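Local coordinates for protein time interval measuring enzyme TIME (Bombyx mori, PDB 2E46) that binds copper and zinc as a member of the Cu-Zn superoxide dismutase family and probably converts superoxide to hydrogen peroxide and oxygen, at residues K33-G38 with R101-D106; G49-E54 with V86-N91. One frame throughout, in Å; residues are numbered along the deposited sequence.

Interaction 1 (K33-G38 with R101-D106); sequences KVHVQG and RIDLVD
H35 and D103 both carry CG anti to the backbone N (chi1 -173° and -175°), which sets CG beside the carbonyl carbon in each and lets both side-chain ends lean toward the partner strand, so that imidazole and carboxylate meet on the same surface of the sheet. H35 NE2 gives a bent hydrogen bond to D103 OD1 at 3.2 Å; the oxygen takes it nearly along its C-O bond but sits somewhat off the ring plane, and ring and carboxylate are turned 52° apart. Q37 CG lies over one face of the imidazole near its rim, and V105 CG1 comes to H35 CD2 from an oblique direction. The other carboxylate oxygen, D103 OD2, is 3.1 Å from R101 NH1, a salt bridge of charges only, because it stands well out of the guanidinium plane. An alanine in place of H35 removes the NE2 donor and the flat ring, and would probably leave the D103 carboxylate freer to turn and Q37 CG without the surface it lies against. The opposite surface is largely apolar, D106 apart, whose carboxylate pairs with R84. V36 CG1 meets I102 CG2 at 4.0 Å, while L104, running alongside V36, brings CD1 to V36 CB at 4.0 Å; I24 and F26 of strand 21-29 and I109 also pack on V36. Between the two surfaces the backbones pair through V34 with D106, V36 with L104 and G38 with I102, each pair exchanging two hydrogen bonds. This is regular antiparallel pairing of strands 33-41 and 99-106, as in the Greek-key beta-barrel of Cu-Zn superoxide dismutases.

Interaction 2 (G49-E54 with V86-N91); sequences GFHVHE and VGDLGN. With CU (copper (II) ion), chain B; ZN (zinc ion), chain C.
The H51 imidazole and the D88 carboxylate stand side by side and point the same way, their planes 48° apart, with H51 CD2 3.9 Å from D88 OD1. H53, which does not itself touch 86-91, has H51 O at its ring edge, in plane. On the other side of the strand pair the F50 ring crosses L89 obliquely, its CD1 4.1 Å from L89 CB. This is the metal-binding side of the Greek-key barrel of a Cu-Zn superoxide dismutase: strand 46-53 supplies two copper ligands, and D88, on the segment 86-91, supplies one zinc ligand. H51 ND1 binds copper at 1.9 Å and H53 NE2 at 2.1 Å, with H68 and H125 completing the site. D88 grips zinc with both oxygens, OD1 at 2.1 Å and OD2 at 2.5 Å, beside H68, H76 and H85, so H68 bridges the two metals. Second-shell bonds help fix these groups: H51 NE2 is bonded to D129, H53 ND1 to G66 O and D88 OD2 to G77 N. L89 is extended beyond CG, with CD1 anti to CA (chi2 178°), and this carries CD1 to 4.1 Å from V52 CG1. Two glycines shape the backbone. G90 has a positive phi and offers its carbonyl to F50 N, and at G87 a CB would run into V52 O. The chain kinks through an inverse gamma turn centred on D88, closed by a weak bond from L89 N to G87 O. That same G87 O also accepts V52 N at 2.7 Å, in the carbonyl plane and on a lone pair.

In the fold
Interactions 1 and 2 belong to one barrel, their centres about 12 Å apart. Each joins strands distant in sequence, yet the chain runs directly from strand 33-41 into 46-53 and from 88-94 into 99-106. They touch where L89 CD2 packs 3.4 Å from D106 CG; I102 also meets V92, farther along strand 88-94. D106 ties interaction 1 to the zinc side: its OD2 forms a salt bridge with R84, next in sequence to the zinc ligand H85, and its side chain lies about 8 Å from that of D88 and about 11 Å from the zinc ion. Copper is more remote, about 14 Å from the I102 side chain.

Interaction 1 (K33-G38 with R101-D106)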
ATOM      1  N   LYS A  33     -11.970  -3.971 -17.324  1.00 37.82           N
ATOM      2  CA  LYS A  33     -12.608  -3.000 -16.486  1.00 37.41           C
ATOM      3  C   LYS A  33     -12.263  -3.297 -15.017  1.00 33.57           C
ATOM      4  O   LYS A  33     -11.930  -4.422 -14.599  1.00 31.95           O
ATOM      5  CB  LYS A  33     -14.139  -2.886 -16.725  1.00 35.67           C
ATOM      6  CG  LYS A  33     -14.547  -2.068 -18.019  1.00 37.69           C
ATOM      7  CD  LYS A  33     -16.047  -2.292 -18.233  1.00 42.19           C
ATOM      8  CE  LYS A  33     -16.565  -2.149 -19.682  1.00 53.82           C
ATOM      9  NZ  LYS A  33     -18.020  -1.528 -19.672  1.00 58.74           N
ATOM     10  N   VAL A  34     -12.217  -2.216 -14.279  1.00 32.38           N
ATOM     11  CA  VAL A  34     -12.204  -2.314 -12.777  1.00 30.40           C
ATOM     12  C   VAL A  34     -13.402  -1.660 -12.051  1.00 28.37           C
ATOM     13  O   VAL A  34     -13.832  -0.577 -12.448  1.00 27.07           O
ATOM     14  CB  VAL A  34     -10.731  -2.166 -12.101  1.00 30.27           C
ATOM     15  CG1 VAL A  34      -9.516  -2.244 -13.073  1.00 28.76           C
ATOM     16  CG2 VAL A  34     -10.632  -1.268 -10.989  1.00 26.75           C
ATOM     17  N   HIS A  35     -13.928  -2.388 -11.053  1.00 26.83           N
ATOM     18  CA  HIS A  35     -15.182  -2.095 -10.429  1.00 26.57           C
ATOM     19  C   HIS A  35     -14.752  -1.486  -9.129  1.00 27.80           C
ATOM     20  O   HIS A  35     -14.052  -2.160  -8.342  1.00 27.75           O
ATOM     21  CB  HIS A  35     -15.995  -3.392 -10.177  1.00 25.88           C
ATOM     22  CG  HIS A  35     -17.407  -3.159  -9.672  1.00 26.55           C
ATOM     23  ND1 HIS A  35     -18.122  -4.120  -8.991  1.00 31.82           N
ATOM     24  CD2 HIS A  35     -18.202  -2.071  -9.704  1.00 23.03           C
ATOM     25  CE1 HIS A  35     -19.321  -3.654  -8.676  1.00 31.38           C
ATOM     26  NE2 HIS A  35     -19.368  -2.395  -9.043  1.00 33.13           N
ATOM     27  N   VAL A  36     -15.027  -0.198  -8.934  1.00 26.32           N
ATOM     28  CA  VAL A  36     -14.502   0.489  -7.702  1.00 26.76           C
ATOM     29  C   VAL A  36     -15.714   0.735  -6.765  1.00 27.81           C
ATOM     30  O   VAL A  36     -16.702   1.365  -7.169  1.00 28.79           O
ATOM     31  CB  VAL A  36     -13.954   1.876  -8.137  1.00 26.85           C
ATOM     32  CG1 VAL A  36     -13.531   2.724  -6.960  1.00 27.84           C
ATOM     33  CG2 VAL A  36     -12.801   1.772  -9.241  1.00 23.68           C
ATOM     34  N   GLN A  37     -15.654   0.263  -5.556  1.00 28.75           N
ATOM     35  CA  GLN A  37     -16.817   0.253  -4.678  1.00 32.92           C
ATOM     36  C   GLN A  37     -16.327   0.535  -3.271  1.00 35.38           C
ATOM     37  O   GLN A  37     -15.405  -0.135  -2.780  1.00 36.35           O
ATOM     38  CB  GLN A  37     -17.447  -1.142  -4.572  1.00 32.09           C
ATOM     39  CG  GLN A  37     -17.972  -1.725  -5.847  1.00 37.49           C
ATOM     40  CD  GLN A  37     -18.662  -3.013  -5.575  1.00 40.49           C
ATOM     41  OE1 GLN A  37     -18.025  -4.045  -5.638  1.00 44.29           O
ATOM     42  NE2 GLN A  37     -19.976  -2.960  -5.209  1.00 36.69           N
ATOM     43  N   GLY A  38     -16.927   1.485  -2.599  1.00 37.10           N
ATOM     44  CA  GLY A  38     -16.723   1.518  -1.174  1.00 40.44           C
ATOM     45  C   GLY A  38     -17.675   2.467  -0.480  1.00 42.66           C
ATOM     46  O   GLY A  38     -18.727   2.887  -1.016  1.00 42.70           O
ATOM     47  N   ARG A 101     -21.292   6.880  -0.924  1.00 42.66           N
ATOM     48  CA  ARG A 101     -21.311   5.652  -1.623  1.00 40.97           C
ATOM     49  C   ARG A 101     -20.424   5.803  -2.853  1.00 39.57           C
ATOM     50  O   ARG A 101     -20.658   6.665  -3.768  1.00 37.77           O
ATOM     51  CB  ARG A 101     -22.717   5.176  -2.053  1.00 43.03           C
ATOM     52  CG  ARG A 101     -22.609   3.663  -2.373  1.00 47.54           C
ATOM     53  CD  ARG A 101     -23.414   3.244  -3.579  1.00 59.04           C
ATOM     54  NE  ARG A 101     -23.491   1.775  -3.697  1.00 60.46           N
ATOM     55  CZ  ARG A 101     -24.170   1.172  -4.667  1.00 62.83           C
ATOM     56  NH1 ARG A 101     -24.815   1.906  -5.558  1.00 61.64           N
ATOM     57  NH2 ARG A 101     -24.228  -0.164  -4.730  1.00 66.97           N
ATOM     58  N   ILE A 102     -19.421   4.925  -2.902  1.00 36.11           N
ATOM     59  CA  ILE A 102     -18.654   4.817  -4.122  1.00 34.22           C
ATOM     60  C   ILE A 102     -19.045   3.579  -4.841  1.00 31.42           C
ATOM     61  O   ILE A 102     -19.026   2.434  -4.288  1.00 29.51           O
ATOM     62  CB  ILE A 102     -17.191   4.896  -3.828  1.00 34.29           C
ATOM     63  CG1 ILE A 102     -16.960   6.253  -3.216  1.00 37.63           C
ATOM     64  CG2 ILE A 102     -16.338   4.816  -5.124  1.00 39.18           C
ATOM     65  CD1 ILE A 102     -15.637   6.336  -2.521  1.00 40.70           C
ATOM     66  N   ASP A 103     -19.384   3.790  -6.111  1.00 30.97           N
ATOM     67  CA  ASP A 103     -19.822   2.646  -6.917  1.00 33.68           C
ATOM     68  C   ASP A 103     -19.731   2.910  -8.375  1.00 34.40           C
ATOM     69  O   ASP A 103     -20.740   3.407  -8.989  1.00 34.73           O
ATOM     70  CB  ASP A 103     -21.304   2.257  -6.685  1.00 32.84           C
ATOM     71  CG  ASP A 103     -21.663   0.992  -7.440  1.00 36.28           C
ATOM     72  OD1 ASP A 103     -20.769   0.304  -7.954  1.00 34.01           O
ATOM     73  OD2 ASP A 103     -22.852   0.632  -7.516  1.00 43.72           O
ATOM     74  N   LEU A 104     -18.582   2.565  -8.928  1.00 32.47           N
ATOM     75  CA  LEU A 104     -18.358   2.849 -10.380  1.00 34.28           C
ATOM     76  C   LEU A 104     -17.434   1.828 -11.085  1.00 32.03           C
ATOM     77  O   LEU A 104     -16.895   0.965 -10.512  1.00 30.40           O
ATOM     78  CB  LEU A 104     -17.848   4.265 -10.641  1.00 32.56           C
ATOM     79  CG  LEU A 104     -16.490   4.607 -10.005  1.00 40.84           C
ATOM     80  CD1 LEU A 104     -15.372   4.260 -11.000  1.00 36.71           C
ATOM     81  CD2 LEU A 104     -16.421   6.031  -9.502  1.00 39.05           C
ATOM     82  N   VAL A 105     -17.336   1.958 -12.388  1.00 34.74           N
ATOM     83  CA  VAL A 105     -16.507   1.112 -13.148  1.00 33.14           C
ATOM     84  C   VAL A 105     -15.674   2.002 -14.027  1.00 32.76           C
ATOM     85  O   VAL A 105     -16.180   2.909 -14.702  1.00 31.98           O
ATOM     86  CB  VAL A 105     -17.210  -0.181 -13.837  1.00 34.36           C
ATOM     87  CG1 VAL A 105     -18.612  -0.544 -13.354  1.00 33.99           C
ATOM     88  CG2 VAL A 105     -17.076  -0.196 -15.286  1.00 33.93           C
ATOM     89  N   ASP A 106     -14.363   1.733 -13.992  1.00 31.64           N
ATOM     90  CA  ASP A 106     -13.432   2.530 -14.769  1.00 31.20           C
ATOM     91  C   ASP A 106     -12.632   1.662 -15.708  1.00 33.56           C
ATOM     92  O   ASP A 106     -12.076   0.612 -15.246  1.00 33.70           O
ATOM     93  CB  ASP A 106     -12.485   3.223 -13.866  1.00 30.68           C
ATOM     94  CG  ASP A 106     -11.698   4.304 -14.587  1.00 36.57           C
ATOM     95  OD1 ASP A 106     -10.434   4.198 -14.751  1.00 37.73           O
ATOM     96  OD2 ASP A 106     -12.371   5.266 -15.032  1.00 40.99           O
TER

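Interaction 2 (G49-E54 with V86-N91)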
ATOM      1  N   GLY A  49     -12.758  15.734  -4.974  1.00 44.18           N
ATOM      2  CA  GLY A  49     -11.772  15.156  -5.945  1.00 42.19           C
ATOM      3  C   GLY A  49     -11.262  13.846  -5.384  1.00 40.19           C
ATOM      4  O   GLY A  49     -10.936  13.765  -4.191  1.00 40.89           O
ATOM      5  N   PHE A  50     -11.310  12.802  -6.213  1.00 37.43           N
ATOM      6  CA  PHE A  50     -10.961  11.451  -5.812  1.00 36.53           C
ATOM      7  C   PHE A  50     -10.022  10.893  -6.835  1.00 35.92           C
ATOM      8  O   PHE A  50     -10.403  10.730  -7.998  1.00 35.73           O
ATOM      9  CB  PHE A  50     -12.182  10.624  -5.807  1.00 34.23           C
ATOM     10  CG  PHE A  50     -11.984   9.269  -5.278  1.00 36.73           C
ATOM     11  CD1 PHE A  50     -12.209   8.168  -6.101  1.00 39.47           C
ATOM     12  CD2 PHE A  50     -11.670   9.061  -3.968  1.00 32.00           C
ATOM     13  CE1 PHE A  50     -12.095   6.922  -5.651  1.00 36.69           C
ATOM     14  CE2 PHE A  50     -11.566   7.787  -3.520  1.00 40.30           C
ATOM     15  CZ  PHE A  50     -11.778   6.701  -4.396  1.00 39.09           C
ATOM     16  N   HIS A  51      -8.756  10.682  -6.463  1.00 37.35           N
ATOM     17  CA  HIS A  51      -7.811  10.233  -7.520  1.00 37.93           C
ATOM     18  C   HIS A  51      -6.826   9.169  -7.141  1.00 36.08           C
ATOM     19  O   HIS A  51      -6.472   9.031  -5.974  1.00 35.52           O
ATOM     20  CB  HIS A  51      -6.929  11.286  -8.173  1.00 38.91           C
ATOM     21  CG  HIS A  51      -7.418  12.684  -8.150  1.00 43.51           C
ATOM     22  ND1 HIS A  51      -6.876  13.564  -7.257  1.00 48.07           N
ATOM     23  CD2 HIS A  51      -8.264  13.402  -8.940  1.00 44.71           C
ATOM     24  CE1 HIS A  51      -7.343  14.767  -7.468  1.00 48.31           C
ATOM     25  NE2 HIS A  51      -8.233  14.690  -8.461  1.00 49.69           N
ATOM     26  N   VAL A  52      -6.281   8.500  -8.157  1.00 33.17           N
ATOM     27  CA  VAL A  52      -5.050   7.750  -7.817  1.00 30.79           C
ATOM     28  C   VAL A  52      -3.781   8.576  -8.120  1.00 30.06           C
ATOM     29  O   VAL A  52      -3.596   9.078  -9.217  1.00 29.68           O
ATOM     30  CB  VAL A  52      -5.085   6.161  -8.136  1.00 32.17           C
ATOM     31  CG1 VAL A  52      -6.164   5.800  -8.929  1.00 30.51           C
ATOM     32  CG2 VAL A  52      -3.734   5.544  -8.579  1.00 20.62           C
ATOM     33  N   HIS A  53      -3.041   8.827  -7.079  1.00 29.13           N
ATOM     34  CA  HIS A  53      -1.748   9.455  -7.148  1.00 32.68           C
ATOM     35  C   HIS A  53      -0.581   8.391  -7.373  1.00 32.75           C
ATOM     36  O   HIS A  53      -0.748   7.219  -7.116  1.00 33.42           O
ATOM     37  CB  HIS A  53      -1.551  10.354  -5.937  1.00 29.68           C
ATOM     38  CG  HIS A  53      -2.406  11.631  -5.982  1.00 42.40           C
ATOM     39  ND1 HIS A  53      -1.858  12.906  -5.905  1.00 47.15           N
ATOM     40  CD2 HIS A  53      -3.740  11.828  -6.194  1.00 39.22           C
ATOM     41  CE1 HIS A  53      -2.805  13.818  -6.021  1.00 45.32           C
ATOM     42  NE2 HIS A  53      -3.969  13.196  -6.156  1.00 49.83           N
ATOM     43  N   GLU A  54       0.563   8.831  -7.894  1.00 33.57           N
ATOM     44  CA  GLU A  54       1.536   7.989  -8.489  1.00 31.14           C
ATOM     45  C   GLU A  54       2.203   7.087  -7.496  1.00 31.26           C
ATOM     46  O   GLU A  54       2.446   5.922  -7.841  1.00 29.62           O
ATOM     47  CB  GLU A  54       2.594   8.830  -9.171  1.00 31.39           C
ATOM     48  CG  GLU A  54       3.708   7.818  -9.853  1.00 32.61           C
ATOM     49  CD  GLU A  54       4.863   8.558 -10.605  1.00 34.02           C
ATOM     50  OE1 GLU A  54       5.503   8.002 -11.581  1.00 40.55           O
ATOM     51  OE2 GLU A  54       5.062   9.742 -10.334  1.00 41.12           O
ATOM     52  N   VAL A  86      -4.794   8.239 -16.084  1.00 33.23           N
ATOM     53  CA  VAL A  86      -5.248   6.950 -15.604  1.00 30.75           C
ATOM     54  C   VAL A  86      -5.842   7.154 -14.202  1.00 30.25           C
ATOM     55  O   VAL A  86      -6.849   6.588 -13.960  1.00 28.76           O
ATOM     56  CB  VAL A  86      -4.089   5.927 -15.594  1.00 30.61           C
ATOM     57  CG1 VAL A  86      -4.456   4.695 -14.833  1.00 23.90           C
ATOM     58  CG2 VAL A  86      -3.807   5.512 -16.971  1.00 32.85           C
ATOM     59  N   GLY A  87      -5.251   8.008 -13.340  1.00 30.32           N
ATOM     60  CA  GLY A  87      -5.653   8.182 -11.922  1.00 30.67           C
ATOM     61  C   GLY A  87      -6.870   9.097 -11.680  1.00 31.99           C
ATOM     62  O   GLY A  87      -7.282   9.329 -10.548  1.00 33.19           O
ATOM     63  N   ASP A  88      -7.461   9.580 -12.764  1.00 33.88           N
ATOM     64  CA  ASP A  88      -8.456  10.656 -12.765  1.00 34.36           C
ATOM     65  C   ASP A  88      -9.841   9.959 -12.696  1.00 33.76           C
ATOM     66  O   ASP A  88     -10.568   9.824 -13.652  1.00 35.29           O
ATOM     67  CB  ASP A  88      -8.067  11.429 -14.096  1.00 33.34           C
ATOM     68  CG  ASP A  88      -7.242  12.750 -13.797  1.00 39.95           C
ATOM     69  OD1 ASP A  88      -6.943  12.924 -12.571  1.00 44.32           O
ATOM     70  OD2 ASP A  88      -7.048  13.559 -14.735  1.00 43.60           O
ATOM     71  N   LEU A  89     -10.181   9.515 -11.517  1.00 32.97           N
ATOM     72  CA  LEU A  89     -11.469   8.973 -11.208  1.00 35.54           C
ATOM     73  C   LEU A  89     -12.561  10.002 -10.757  1.00 37.36           C
ATOM     74  O   LEU A  89     -13.558   9.553 -10.187  1.00 37.72           O
ATOM     75  CB  LEU A  89     -11.311   7.893 -10.118  1.00 34.97           C
ATOM     76  CG  LEU A  89     -10.372   6.734 -10.535  1.00 31.84           C
ATOM     77  CD1 LEU A  89     -10.243   5.767  -9.412  1.00 28.00           C
ATOM     78  CD2 LEU A  89     -10.977   6.000 -11.742  1.00 27.80           C
ATOM     79  N   GLY A  90     -12.385  11.327 -11.033  1.00 38.01           N
ATOM     80  CA  GLY A  90     -13.432  12.413 -10.857  1.00 38.82           C
ATOM     81  C   GLY A  90     -13.769  12.806  -9.398  1.00 39.94           C
ATOM     82  O   GLY A  90     -12.842  13.033  -8.582  1.00 39.41           O
ATOM     83  N   ASN A  91     -15.071  12.810  -9.045  1.00 40.15           N
ATOM     84  CA  ASN A  91     -15.524  13.258  -7.684  1.00 40.37           C
ATOM     85  C   ASN A  91     -16.325  12.214  -6.982  1.00 40.48           C
ATOM     86  O   ASN A  91     -17.153  11.532  -7.619  1.00 41.14           O
ATOM     87  CB  ASN A  91     -16.386  14.548  -7.725  1.00 39.29           C
ATOM     88  CG  ASN A  91     -15.591  15.802  -8.165  1.00 41.48           C
ATOM     89  OD1 ASN A  91     -15.780  16.330  -9.274  1.00 44.61           O
ATOM     90  ND2 ASN A  91     -14.703  16.277  -7.299  1.00 40.13           N
TER
HETATM   91 CU    CU B 171      -5.394  14.623  -6.592  1.00 49.67          CU
HETATM   92 ZN    ZN C 172      -5.393  14.272 -12.942  1.00 41.68          ZN